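Local structure of alpha-fucosidase GH29 (4PSR) at residues Glu213-Val218 and Leu250-Tyr255; Gly36-Ala41 and Phe130-Ser135; Ser328-Val333 and Thr419-Pro424. The protein is a fungal family GH29 alpha-L-fucosidase that hydrolyses alpha-linked L-fucose, probably including the alpha-1,6-linked core fucose of N-glycans. One frame throughout, in Å; residues are numbered along the deposited sequence.

Interaction 1. Residues Glu213-Val218 and Leu250-Tyr255; sequences EMLDHV and LEFLAY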
# COMPACT_ATOMS: atom_id res chain seq x y z
N GLU A 213 17.60 10.22 -12.93
CA GLU A 213 17.78 9.60 -14.25
C GLU A 213 16.57 8.73 -14.54
O GLU A 213 15.98 8.78 -15.63
CB GLU A 213 19.06 8.78 -14.28
CG GLU A 213 19.45 8.24 -15.66
CD GLU A 213 20.70 7.42 -15.55
OE1 GLU A 213 20.64 6.39 -14.84
OE2 GLU A 213 21.79 7.84 -16.05
N MET A 214 16.16 7.90 -13.57
CA MET A 214 15.02 7.02 -13.77
C MET A 214 13.76 7.82 -14.03
O MET A 214 12.97 7.51 -14.92
CB MET A 214 14.84 6.08 -12.55
CG MET A 214 13.55 5.21 -12.58
SD MET A 214 12.06 6.10 -12.07
CE MET A 214 12.42 6.35 -10.33
N LEU A 215 13.54 8.89 -13.28
CA LEU A 215 12.23 9.54 -13.36
C LEU A 215 12.11 10.41 -14.63
O LEU A 215 11.02 10.53 -15.18
CB LEU A 215 11.89 10.29 -12.07
CG LEU A 215 12.58 11.62 -11.73
CD1 LEU A 215 11.88 12.79 -12.43
CD2 LEU A 215 12.64 11.85 -10.22
N ASP A 216 13.23 10.96 -15.10
CA ASP A 216 13.23 11.64 -16.38
C ASP A 216 13.06 10.64 -17.54
O ASP A 216 12.51 10.98 -18.58
CB ASP A 216 14.51 12.47 -16.58
CG ASP A 216 14.55 13.76 -15.75
OD1 ASP A 216 13.48 14.33 -15.40
OD2 ASP A 216 15.67 14.23 -15.51
N HIS A 217 13.51 9.40 -17.33
CA HIS A 217 13.47 8.36 -18.37
C HIS A 217 12.08 7.79 -18.59
O HIS A 217 11.70 7.52 -19.72
CB HIS A 217 14.43 7.23 -17.93
CG HIS A 217 14.72 6.19 -18.97
ND1 HIS A 217 15.23 6.49 -20.22
CD2 HIS A 217 14.71 4.84 -18.88
CE1 HIS A 217 15.47 5.36 -20.87
NE2 HIS A 217 15.15 4.34 -20.08
N VAL A 218 11.30 7.61 -17.53
CA VAL A 218 9.99 6.96 -17.64
C VAL A 218 8.81 7.76 -17.09
O VAL A 218 7.67 7.33 -17.22
CB VAL A 218 9.98 5.50 -17.08
CG1 VAL A 218 11.00 4.67 -17.78
CG2 VAL A 218 10.15 5.46 -15.54
N LEU A 250 15.82 16.07 0.10
CA LEU A 250 15.08 17.27 -0.25
C LEU A 250 15.24 17.62 -1.73
O LEU A 250 14.29 18.10 -2.35
CB LEU A 250 15.54 18.45 0.62
CG LEU A 250 15.02 18.39 2.05
CD1 LEU A 250 15.75 19.43 2.90
CD2 LEU A 250 13.53 18.65 2.06
N GLU A 251 16.43 17.38 -2.29
CA GLU A 251 16.65 17.66 -3.70
C GLU A 251 15.81 16.69 -4.58
O GLU A 251 15.27 17.09 -5.60
CB GLU A 251 18.14 17.56 -4.02
CG GLU A 251 18.92 18.79 -3.51
CD GLU A 251 20.42 18.63 -3.50
OE1 GLU A 251 20.93 17.57 -3.88
OE2 GLU A 251 21.10 19.60 -3.10
N PHE A 252 15.72 15.43 -4.15
CA PHE A 252 14.82 14.48 -4.83
C PHE A 252 13.36 14.95 -4.82
O PHE A 252 12.70 14.99 -5.88
CB PHE A 252 14.88 13.08 -4.20
CG PHE A 252 13.73 12.22 -4.62
CD1 PHE A 252 13.62 11.74 -5.93
CD2 PHE A 252 12.70 11.95 -3.73
CE1 PHE A 252 12.52 10.98 -6.33
CE2 PHE A 252 11.59 11.19 -4.11
CZ PHE A 252 11.50 10.71 -5.41
N LEU A 253 12.84 15.32 -3.64
CA LEU A 253 11.45 15.74 -3.53
C LEU A 253 11.18 16.94 -4.42
O LEU A 253 10.21 16.97 -5.19
CB LEU A 253 11.11 16.03 -2.05
CG LEU A 253 11.14 14.82 -1.12
CD1 LEU A 253 11.02 15.25 0.35
CD2 LEU A 253 9.99 13.84 -1.48
N ALA A 254 12.03 17.97 -4.32
CA ALA A 254 11.83 19.14 -5.16
C ALA A 254 11.92 18.82 -6.66
O ALA A 254 11.10 19.29 -7.45
CB ALA A 254 12.82 20.27 -4.79
N TYR A 255 12.90 17.99 -7.04
CA TYR A 255 13.07 17.64 -8.45
C TYR A 255 11.85 16.91 -9.02
O TYR A 255 11.31 17.29 -10.05
CB TYR A 255 14.34 16.84 -8.67
CG TYR A 255 14.75 16.68 -10.11
CD1 TYR A 255 15.67 17.55 -10.68
CD2 TYR A 255 14.23 15.68 -10.91
CE1 TYR A 255 16.07 17.42 -11.98
CE2 TYR A 255 14.64 15.53 -12.22
CZ TYR A 255 15.56 16.42 -12.75
OH TYR A 255 15.99 16.31 -14.06
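The helical segments Glu-213 to Val-218 and Leu-250 to Tyr-255 run almost parallel, their axes 12° apart and 11.9 Å from each other at closest approach, a gap filled by side chains from both helices. Leu-215 and Tyr-255 lie nearest in the backbone. CD1 of Leu-215 lies at the edge of the Tyr-255 ring, in its plane, 3.9 Å from Tyr-255 CE2, while CD2 of Leu-215 reaches CE1 of Phe-252 at 4.0 Å. The CG of Leu-215 sits between the backbone N and the carbonyl carbon (chi1 74°), which turns the fork toward the second helix. Helices 200-218 and 246-263 follow one another round the outside of the TIM barrel, with strand 222-225 between them in sequence; Ile-223 of that strand touches Leu-215 and Phe-252 from the barrel side. Farther out, a tyrosine suits the boundary, its ring edge apolar and its end polar: Tyr-255 OH donates to OD2 of Asp-216 over 2.6 Å, meeting the syn lone pair, with carboxylate and ring planes 55° apart. The other oxygen, OD1 of Asp-216, forms a salt bridge with Arg-259, which would be expected to favour the ionised carboxylate.

Interaction 2. Residues Gly36-Ala41 and Phe130-Ser135; sequences GAFTTA and FSMWDS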
# COMPACT_ATOMS: atom_id res chain seq x y z
N GLY A 36 14.41 -9.42 -10.70
CA GLY A 36 15.70 -8.85 -11.06
C GLY A 36 16.84 -9.85 -10.90
O GLY A 36 16.60 -11.03 -10.81
N ALA A 37 18.07 -9.34 -10.88
CA ALA A 37 19.21 -10.22 -10.72
C ALA A 37 19.18 -10.93 -9.36
O ALA A 37 19.74 -12.00 -9.22
CB ALA A 37 20.52 -9.46 -10.87
N PHE A 38 18.48 -10.35 -8.39
CA PHE A 38 18.32 -11.00 -7.08
C PHE A 38 17.45 -12.24 -7.18
O PHE A 38 17.47 -13.08 -6.28
CB PHE A 38 17.73 -10.03 -6.04
CG PHE A 38 16.50 -9.29 -6.52
CD1 PHE A 38 15.24 -9.93 -6.54
CD2 PHE A 38 16.60 -7.99 -6.97
CE1 PHE A 38 14.12 -9.25 -7.03
CE2 PHE A 38 15.46 -7.31 -7.44
CZ PHE A 38 14.24 -7.96 -7.48
N THR A 39 16.72 -12.40 -8.29
CA THR A 39 15.89 -13.57 -8.50
C THR A 39 16.71 -14.76 -9.07
O THR A 39 16.23 -15.90 -9.05
CB THR A 39 14.72 -13.25 -9.48
OG1 THR A 39 14.09 -12.02 -9.10
CG2 THR A 39 13.70 -14.37 -9.52
N THR A 40 17.88 -14.48 -9.62
CA THR A 40 18.63 -15.49 -10.37
C THR A 40 18.83 -16.81 -9.59
O THR A 40 18.59 -17.89 -10.13
CB THR A 40 19.98 -14.96 -10.85
OG1 THR A 40 19.84 -13.65 -11.42
CG2 THR A 40 20.58 -15.89 -11.89
N ALA A 41 19.21 -16.71 -8.32
CA ALA A 41 19.44 -17.92 -7.51
C ALA A 41 18.15 -18.69 -7.19
O ALA A 41 18.18 -19.88 -6.90
CB ALA A 41 20.14 -17.55 -6.25
N PHE A 130 21.70 -2.93 -8.65
CA PHE A 130 21.49 -3.19 -10.09
C PHE A 130 20.30 -2.34 -10.54
O PHE A 130 19.16 -2.59 -10.14
CB PHE A 130 21.21 -4.69 -10.26
CG PHE A 130 21.15 -5.17 -11.71
CD1 PHE A 130 22.26 -5.04 -12.54
CD2 PHE A 130 20.02 -5.82 -12.21
CE1 PHE A 130 22.23 -5.52 -13.86
CE2 PHE A 130 20.01 -6.31 -13.52
CZ PHE A 130 21.11 -6.17 -14.34
N SER A 131 20.59 -1.31 -11.35
CA SER A 131 19.55 -0.43 -11.87
C SER A 131 18.98 -1.05 -13.13
O SER A 131 19.74 -1.33 -14.02
CB SER A 131 20.12 0.93 -12.24
OG SER A 131 20.75 1.56 -11.13
N MET A 132 17.66 -1.25 -13.24
CA MET A 132 17.13 -2.03 -14.36
C MET A 132 16.64 -1.18 -15.54
O MET A 132 15.95 -1.71 -16.44
CB MET A 132 16.11 -3.04 -13.88
CG MET A 132 16.85 -4.22 -13.23
SD MET A 132 15.76 -5.54 -12.66
CE MET A 132 15.19 -4.82 -11.09
N TRP A 133 17.06 0.07 -15.60
CA TRP A 133 16.89 0.92 -16.79
C TRP A 133 18.28 1.13 -17.45
O TRP A 133 19.31 0.72 -16.90
CB TRP A 133 16.21 2.26 -16.46
CG TRP A 133 17.00 3.12 -15.53
CD1 TRP A 133 17.81 4.16 -15.89
CD2 TRP A 133 17.07 3.04 -14.09
NE1 TRP A 133 18.39 4.72 -14.78
CE2 TRP A 133 17.97 4.04 -13.66
CE3 TRP A 133 16.50 2.19 -13.13
CZ2 TRP A 133 18.28 4.24 -12.32
CZ3 TRP A 133 16.82 2.37 -11.79
CH2 TRP A 133 17.70 3.40 -11.40
N ASP A 134 18.29 1.74 -18.63
CA ASP A 134 19.53 2.08 -19.32
C ASP A 134 20.15 3.25 -18.60
O ASP A 134 19.77 4.40 -18.83
CB ASP A 134 19.20 2.48 -20.76
CG ASP A 134 20.43 2.57 -21.63
OD1 ASP A 134 21.54 2.53 -21.08
OD2 ASP A 134 20.27 2.69 -22.85
N SER A 135 21.10 2.99 -17.70
CA SER A 135 21.63 4.00 -16.79
C SER A 135 23.05 4.43 -17.16
O SER A 135 23.93 3.58 -17.39
CB SER A 135 21.63 3.44 -15.37
OG SER A 135 22.25 4.32 -14.46
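Met-132 lays its thioether end against the backbone of Gly-36, SD standing 3.7 Å from the glycine CA and the methyl CE following at 4.1 Å from that same CA. The chain of Met-132 runs out extended at chi2 and then bends at chi3 (-79°), which brings CE round toward the ring of Phe-38, where it comes within 4.4 Å of CE2. A flexible, unbranched methionine can follow such a surface, and Gly-36 suits its place because, having no side chain, it lets both the thioether and the Phe-38 ring close on its backbone. That ring also has the amide N of Gly-36 over one face, 3.5 Å above its plane and displaced toward the rim. Beside this group Ala-37, small enough to come close beside an aromatic neighbour, obliquely to its ring, brings CB to 3.9 Å from CD2 of Phe-130. Both segments belong to loops that follow barrel strands, 29-33 and 119-125, at the C-terminal end of the TIM barrel, where this fold carries its active site; the side chain of Phe-38 lies about 8 Å from the bound fucose and its ring meets that of His-126, a neighbour of the sugar. The turn at Gly-36 is braced by its own threonines. Thr-39 OG1 accepts from the amide N of Gly-36 at 3.1 Å, nearly straight at 163°, and bonds to Ser-312 as well. Thr-40 OG1 donates to the carbonyl O of Ala-37 at 2.8 Å, reaching it from the same face as the amide N of Thr-40.

Interaction 3. Residues Ser328-Val333 and Thr419-Pro424; sequences SLLDRV and TVLGWP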
# COMPACT_ATOMS: atom_id res chain seq x y z
N SER A 328 -8.17 -8.94 1.85
CA SER A 328 -7.14 -8.02 2.28
C SER A 328 -7.35 -6.66 1.60
O SER A 328 -7.26 -5.64 2.24
CB SER A 328 -5.74 -8.57 2.02
OG SER A 328 -5.49 -9.68 2.87
N LEU A 329 -7.60 -6.67 0.28
CA LEU A 329 -7.85 -5.43 -0.44
C LEU A 329 -9.02 -4.66 0.20
O LEU A 329 -8.93 -3.46 0.42
CB LEU A 329 -8.14 -5.74 -1.90
CG LEU A 329 -8.58 -4.54 -2.75
CD1 LEU A 329 -7.50 -3.46 -2.78
CD2 LEU A 329 -8.92 -5.01 -4.15
N LEU A 330 -10.13 -5.36 0.44
CA LEU A 330 -11.30 -4.70 1.01
C LEU A 330 -11.00 -4.10 2.38
O LEU A 330 -11.43 -2.98 2.70
CB LEU A 330 -12.47 -5.69 1.10
CG LEU A 330 -13.03 -6.16 -0.26
CD1 LEU A 330 -13.83 -7.43 -0.09
CD2 LEU A 330 -13.86 -5.05 -0.93
N ASP A 331 -10.25 -4.85 3.20
CA ASP A 331 -9.83 -4.35 4.48
C ASP A 331 -9.02 -3.06 4.36
O ASP A 331 -9.32 -2.09 5.03
CB ASP A 331 -9.06 -5.44 5.22
CG ASP A 331 -8.78 -5.08 6.66
OD1 ASP A 331 -9.71 -5.16 7.49
OD2 ASP A 331 -7.61 -4.77 7.01
N ARG A 332 -8.01 -3.05 3.50
CA ARG A 332 -7.17 -1.86 3.38
C ARG A 332 -7.96 -0.67 2.88
O ARG A 332 -7.82 0.45 3.39
CB ARG A 332 -5.96 -2.07 2.45
CG ARG A 332 -5.04 -3.28 2.73
CD ARG A 332 -4.64 -3.44 4.18
NE ARG A 332 -5.36 -4.49 4.92
CZ ARG A 332 -5.06 -5.78 4.91
NH1 ARG A 332 -5.81 -6.61 5.65
NH2 ARG A 332 -4.07 -6.26 4.15
N VAL A 333 -8.81 -0.89 1.88
CA VAL A 333 -9.57 0.20 1.30
C VAL A 333 -10.55 0.78 2.32
O VAL A 333 -10.74 1.99 2.38
CB VAL A 333 -10.28 -0.27 0.03
CG1 VAL A 333 -11.31 0.71 -0.44
CG2 VAL A 333 -9.26 -0.58 -1.08
N THR A 419 -19.95 -4.58 2.43
CA THR A 419 -19.40 -5.74 1.75
C THR A 419 -19.19 -6.85 2.77
O THR A 419 -18.46 -6.68 3.73
CB THR A 419 -18.08 -5.41 0.98
OG1 THR A 419 -18.33 -4.45 -0.05
CG2 THR A 419 -17.53 -6.64 0.32
N VAL A 420 -19.86 -7.98 2.56
CA VAL A 420 -19.84 -9.11 3.48
C VAL A 420 -18.91 -10.17 2.91
O VAL A 420 -18.95 -10.47 1.72
CB VAL A 420 -21.28 -9.65 3.80
CG1 VAL A 420 -21.96 -10.23 2.56
CG2 VAL A 420 -21.26 -10.66 4.95
N LEU A 421 -18.03 -10.73 3.76
CA LEU A 421 -16.92 -11.55 3.30
C LEU A 421 -17.22 -13.05 3.16
O LEU A 421 -16.30 -13.87 3.10
CB LEU A 421 -15.71 -11.29 4.20
CG LEU A 421 -15.27 -9.82 4.35
CD1 LEU A 421 -13.95 -9.68 5.11
CD2 LEU A 421 -15.14 -9.09 3.00
N GLY A 422 -18.52 -13.37 3.05
CA GLY A 422 -18.99 -14.71 2.80
C GLY A 422 -20.50 -14.64 2.65
O GLY A 422 -21.11 -13.64 3.05
N TRP A 423 -21.09 -15.69 2.07
CA TRP A 423 -22.54 -15.77 1.97
C TRP A 423 -23.14 -16.29 3.27
O TRP A 423 -22.83 -17.41 3.69
CB TRP A 423 -23.00 -16.67 0.82
CG TRP A 423 -24.48 -16.54 0.65
CD1 TRP A 423 -25.44 -17.43 1.07
CD2 TRP A 423 -25.19 -15.44 0.07
NE1 TRP A 423 -26.68 -16.95 0.77
CE2 TRP A 423 -26.57 -15.74 0.15
CE3 TRP A 423 -24.80 -14.25 -0.54
CZ2 TRP A 423 -27.54 -14.87 -0.34
CZ3 TRP A 423 -25.76 -13.39 -1.02
CH2 TRP A 423 -27.13 -13.71 -0.92
N PRO A 424 -24.00 -15.49 3.93
CA PRO A 424 -24.59 -15.93 5.20
C PRO A 424 -25.56 -17.12 5.02
O PRO A 424 -26.54 -17.01 4.27
CB PRO A 424 -25.38 -14.71 5.67
CG PRO A 424 -25.00 -13.60 4.81
CD PRO A 424 -24.37 -14.11 3.58
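Helical segment Ser-328 to Val-333 faces the end of a strand and the turn after it, Thr-419 to Pro-424, and the backbones come nearest at Leu-330 and Thr-419, whose CA atoms are 8.2 Å apart. Across that interval Leu-330 is the one helix residue that makes contact. Its CD1 methyl meets two partners, CD2 of Leu-421 at 3.7 Å and CG2 of Thr-419 at 3.8 Å, while the CD2 of Leu-330 stands farther from the threonine methyl. The leucines slide past each other in opposite directions, so that their ends lie alongside, whereas Thr-419 crosses Leu-330 at about a right angle. Threonine suits this buried strand position because its two branches differ: CG2 lies anti to the backbone N, with OG1 beside that N (chi1 -63°), so that the methyl, not the hydroxyl, makes the contact with Leu-330. At the next residue, Asp-331, charges gather. In one of the two modelled conformers Arg-332 grips OD2 of Asp-331 side-on with NE and NH1, a grip that remains doubtful in detail. Asp-331 also forms salt bridges with Lys-335 and, through OD1, with Arg-406 of strand 405-409, a second link toward the strand's sheet. Helix 322-334 immediately precedes the last barrel strand, 337-343, and here it packs against the antiparallel beta sheet of the C-terminal domain, the interdomain seam of a TIM barrel joined to a beta domain in GH29 fucosidases.

How the interactions relate
Along the chain both segments of interaction 2 come first, then those of interaction 1, then those of interaction 3. Interactions 1 and 2 both lie in the catalytic barrel, about 20 Å apart centre to centre, and they touch: Glu-213 of the helix 200-218 meets Trp-133 and Ser-135 in probable hydrogen bonds, while Met-214 and His-217 pack on Trp-133. The loop that follows strand 119-125, which also carries the sugar neighbours His-126 and His-127, is thus tied to the outer helical layer. Interaction 3 stands apart, its centre about 37 Å from that of interaction 1 and about 36 Å from that of interaction 2, on the opposite side of the chain's centre, where the barrel's helix 322-334 meets the C-terminal beta domain.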